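Local atomic coordinates of lipoprotein (Streptococcus pneumoniae, PDB entry 3CX3), a protein that binds zinc and, as a lipoprotein homologous to ABC transporter components, probably takes part in zinc uptake at the cell surface. Residues Ala22-Lys25 and Glu26-Asp30; Ala236-Lys239 and Val240-Thr243. All coordinates share one frame; numbering follows the deposited sequence. Where two conformers were deposited one is given.

Interaction 1: residues Ala22-Lys25 and Glu26-Asp30; sequences AMVK and EVSGD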
loop_
_atom_site.group_PDB
_atom_site.type_symbol
_atom_site.label_atom_id
_atom_site.label_comp_id
_atom_site.label_asym_id
_atom_site.label_seq_id
_atom_site.Cartn_x
_atom_site.Cartn_y
_atom_site.Cartn_z
ATOM N N ALA A 22 -1.796 0.983 -9.914
ATOM C CA ALA A 22 -2.391 -0.275 -10.294
ATOM C C ALA A 22 -3.892 -0.263 -10.193
ATOM O O ALA A 22 -4.572 -0.957 -10.933
ATOM C CB ALA A 22 -1.842 -1.366 -9.427
HETATM N N MSE A 23 -4.405 0.509 -9.255
HETATM C CA MSE A 23 -5.816 0.523 -8.971
HETATM C C MSE A 23 -6.558 1.511 -9.872
HETATM O O MSE A 23 -7.738 1.325 -10.152
HETATM C CB MSE A 23 -6.020 0.883 -7.511
HETATM C CG MSE A 23 -6.929 -0.038 -6.794
HETATM SE SE MSE A 23 -6.721 0.036 -4.855
HETATM C CE MSE A 23 -8.308 -0.926 -4.458
ATOM N N VAL A 24 -5.881 2.569 -10.316
ATOM C CA VAL A 24 -6.493 3.484 -11.283
ATOM C C VAL A 24 -6.503 2.814 -12.653
ATOM O O VAL A 24 -7.509 2.855 -13.371
ATOM C CB VAL A 24 -5.777 4.842 -11.372
ATOM C CG1 VAL A 24 -6.607 5.802 -12.187
ATOM C CG2 VAL A 24 -5.557 5.420 -10.006
ATOM N N LYS A 25 -5.382 2.179 -12.985
ATOM C CA LYS A 25 -5.225 1.400 -14.206
ATOM C C LYS A 25 -6.217 0.243 -14.324
ATOM O O LYS A 25 -6.711 -0.060 -15.409
ATOM C CB LYS A 25 -3.786 0.882 -14.320
ATOM C CG LYS A 25 -2.874 1.755 -15.167
ATOM C CD LYS A 25 -1.650 0.987 -15.654
ATOM C CE LYS A 25 -1.122 1.557 -16.976
ATOM N NZ LYS A 25 -1.885 1.082 -18.176
ATOM N N GLU A 26 -6.507 -0.410 -13.207
ATOM C CA GLU A 26 -7.518 -1.466 -13.199
ATOM C C GLU A 26 -8.924 -0.900 -13.354
ATOM O O GLU A 26 -9.778 -1.546 -13.963
ATOM C CB GLU A 26 -7.403 -2.344 -11.955
ATOM C CG GLU A 26 -6.963 -3.756 -12.283
ATOM C CD GLU A 26 -5.794 -4.243 -11.446
ATOM O OE1 GLU A 26 -6.000 -5.141 -10.607
ATOM O OE2 GLU A 26 -4.664 -3.745 -11.644
ATOM N N VAL A 27 -9.153 0.303 -12.830
ATOM C CA VAL A 27 -10.465 0.926 -12.934
ATOM C C VAL A 27 -10.713 1.489 -14.331
ATOM O O VAL A 27 -11.853 1.521 -14.795
ATOM C CB VAL A 27 -10.704 1.996 -11.829
ATOM C CG1 VAL A 27 -11.938 2.843 -12.127
ATOM C CG2 VAL A 27 -10.853 1.320 -10.449
ATOM N N SER A 28 -9.640 1.913 -14.997
ATOM C CA SER A 28 -9.734 2.549 -16.312
ATOM C C SER A 28 -9.715 1.554 -17.489
ATOM O O SER A 28 -10.226 1.857 -18.579
ATOM C CB SER A 28 -8.622 3.591 -16.473
ATOM O OG SER A 28 -8.927 4.774 -15.749
ATOM N N GLY A 29 -9.136 0.376 -17.259
ATOM C CA GLY A 29 -8.982 -0.637 -18.297
ATOM C C GLY A 29 -7.994 -0.198 -19.365
ATOM O O GLY A 29 -6.777 -0.358 -19.198
ATOM N N ASP A 30 -8.526 0.370 -20.448
ATOM C CA ASP A 30 -7.733 0.819 -21.596
ATOM C C ASP A 30 -7.987 2.288 -21.956
ATOM O O ASP A 30 -7.510 2.778 -22.980
ATOM C CB ASP A 30 -8.018 -0.078 -22.813
ATOM C CG ASP A 30 -9.511 -0.172 -23.159
ATOM O OD1 ASP A 30 -10.353 0.477 -22.492
ATOM O OD2 ASP A 30 -9.841 -0.912 -24.112
#
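Ala22-Lys25 and Glu26-Asp30 are successive turns of helix 18-28, and the contact illustrates how a helix runs down to its C-terminal end. Glu26 N donates to Ala22 O at 3.0 Å, Val27 N to Met23 O at 3.2 Å and Ser28 N to Val24 O at 2.8 Å. A fourth, weak bond links Gly29 N to Lys25 O over 3.1 Å, after which Gly29, with phi +68°, leaves the helical conformation. The helix belongs to the beta-alpha-beta unit of strands 12-15 and 33-36.

Among the side chains, Val27 sets CG2 anti to its own carbonyl carbon and beside the backbone N (chi1 168° for CG1), which brings this methyl against Met23 O at 3.1 Å, a snug fit beside a carbonyl already engaged by Val27 N. The selenomethionine side chain of Met23 extends away from the helix axis into the interior, against Ala128, Ala132 and Ile135 of helix 125-142. Ser28 turns OG back along the helix, but its bond to Val24 O is weak, at 3.4 Å, and its stronger partner is Asn32. Glu26 bends at chi2 and folds its carboxylate back over the preceding turn, so that OE2 comes within 2.9 Å of Ala22 O; Tyr268 and Phe157 flank the side chain.

With Glu26 ionised, OE2 and Ala22 O would be two acceptors in an unfavourable approach. A shift toward protonation is therefore possible, though the weak bond of OE1 to Thr267 would partly offset it.

Interaction 2: residues Ala236-Lys239 and Val240-Thr243; sequences ASSK and VAET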
loop_
_atom_site.group_PDB
_atom_site.type_symbol
_atom_site.label_atom_id
_atom_site.label_comp_id
_atom_site.label_asym_id
_atom_site.label_seq_id
_atom_site.Cartn_x
_atom_site.Cartn_y
_atom_site.Cartn_z
ATOM N N ALA A 236 16.504 -2.122 0.153
ATOM C CA ALA A 236 17.704 -2.548 0.891
ATOM C C ALA A 236 17.759 -2.099 2.322
ATOM O O ALA A 236 18.143 -2.879 3.193
ATOM C CB ALA A 236 18.986 -2.125 0.152
ATOM N N SER A 237 17.362 -0.849 2.551
ATOM C CA SER A 237 17.418 -0.218 3.865
ATOM C C SER A 237 16.652 -0.948 4.990
ATOM O O SER A 237 15.761 -0.384 5.634
ATOM C CB SER A 237 17.004 1.262 3.777
ATOM O OG SER A 237 15.593 1.397 3.743
ATOM N N SER A 238 16.995 -2.218 5.195
ATOM C CA SER A 238 17.087 -2.759 6.549
ATOM C C SER A 238 18.236 -3.747 6.693
ATOM O O SER A 238 18.094 -4.956 6.505
ATOM C CB SER A 238 15.782 -3.325 7.100
ATOM O OG SER A 238 15.795 -3.308 8.523
ATOM N N LYS A 239 19.387 -3.170 6.997
ATOM C CA LYS A 239 20.445 -3.871 7.662
ATOM C C LYS A 239 19.924 -4.183 9.056
ATOM O O LYS A 239 20.170 -5.254 9.601
ATOM C CB LYS A 239 21.677 -2.974 7.737
ATOM C CG LYS A 239 22.617 -3.101 6.541
ATOM C CD LYS A 239 21.886 -3.113 5.178
ATOM C CE LYS A 239 22.750 -3.783 4.102
ATOM N NZ LYS A 239 22.941 -5.257 4.330
ATOM N N VAL A 240 19.166 -3.252 9.619
ATOM C CA VAL A 240 18.672 -3.392 10.985
ATOM C C VAL A 240 17.804 -4.661 11.176
ATOM O O VAL A 240 17.671 -5.166 12.293
ATOM C CB VAL A 240 18.072 -2.034 11.511
ATOM C CG1 VAL A 240 17.671 -1.152 10.356
ATOM C CG2 VAL A 240 16.932 -2.229 12.509
ATOM N N ALA A 241 17.283 -5.190 10.065
ATOM C CA ALA A 241 16.675 -6.523 10.026
ATOM C C ALA A 241 17.732 -7.613 9.864
ATOM O O ALA A 241 17.898 -8.422 10.760
ATOM C CB ALA A 241 15.633 -6.620 8.927
ATOM N N GLU A 242 18.447 -7.640 8.736
ATOM C CA GLU A 242 19.574 -8.562 8.559
ATOM C C GLU A 242 20.223 -8.866 9.903
ATOM O O GLU A 242 20.380 -10.025 10.292
ATOM C CB GLU A 242 20.644 -7.953 7.644
ATOM C CG GLU A 242 20.697 -8.479 6.210
ATOM C CD GLU A 242 19.932 -7.606 5.233
ATOM O OE1 GLU A 242 18.847 -8.038 4.798
ATOM O OE2 GLU A 242 20.403 -6.494 4.904
ATOM N N THR A 243 20.577 -7.802 10.616
ATOM C CA THR A 243 21.305 -7.897 11.874
ATOM C C THR A 243 20.361 -8.264 13.039
ATOM O O THR A 243 20.381 -7.648 14.108
ATOM C CB THR A 243 22.125 -6.597 12.133
ATOM O OG1 THR A 243 21.236 -5.490 12.292
ATOM C CG2 THR A 243 23.079 -6.288 10.955
#
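The carboxylate of Glu242 has the carbonyl oxygen of Ser238 over one face, 3.5 Å from CD, while the ammonium of Lys239 comes in beside OE2. Both belong to the N-terminal start of helix 239-245, where Ser238 is the N-cap; the helix connects strands 230-232 and 252-254 of a four-stranded parallel sheet. Lys239 NZ reaches Glu242 OE2 at 2.9 Å on its anti side, 23° out of the carboxylate plane and tilted toward the face that Ser238 O does not occupy. This salt bridge depends on bends at chi2 and chi4, which curl the lysine chain so that its end crosses the glutamate obliquely. The positive charge probably offsets the unfavourable approach of Glu242 OE2 to Ser238 O, two acceptors 3.2 Å apart.

For the cap, chi1 at -156° swings Ser238 OG away from its own N and toward the first turn, where it accepts a weak, bent bond from Ala241 N at 2.9 Å, flanked by Ala241 CB and by Val240 CG1, the latter 3.4 Å from OG. Val240 and Ala241 also touch Ile201, joining this first turn to the loop that follows strand 198-200.

One residue further on, the carbonyl of Lys239 is gripped twice by Thr243. Thr243 N donates almost straight to Lys239 O at 2.8 Å, in line with the C=O bond, whereas Thr243 OG1, held between its own backbone N and carbonyl carbon, donates from above the carbonyl plane to Lys239 O at 2.9 Å.

Interactions 1 and 2 show opposite ends of two different helices: residues 22-30 run out through a glycine, residues 236-243 begin at a serine cap. They do not touch. Their centres are about 34 Å apart, their nearest atoms about 21 Å, on opposite sides of the chain's centre. Each helix links strands of a different four-stranded parallel sheet, consistent with the two-lobed fold of metal-binding ABC transporter components; the long helix 147-173, against which interaction 1 packs, lies between the sheets in sequence. The Ser238 side chain of interaction 2 is about 12 Å from the zinc ion bound by His44, His120, His184 and Glu259, beyond direct coordination, but touches Gln183, next to His184.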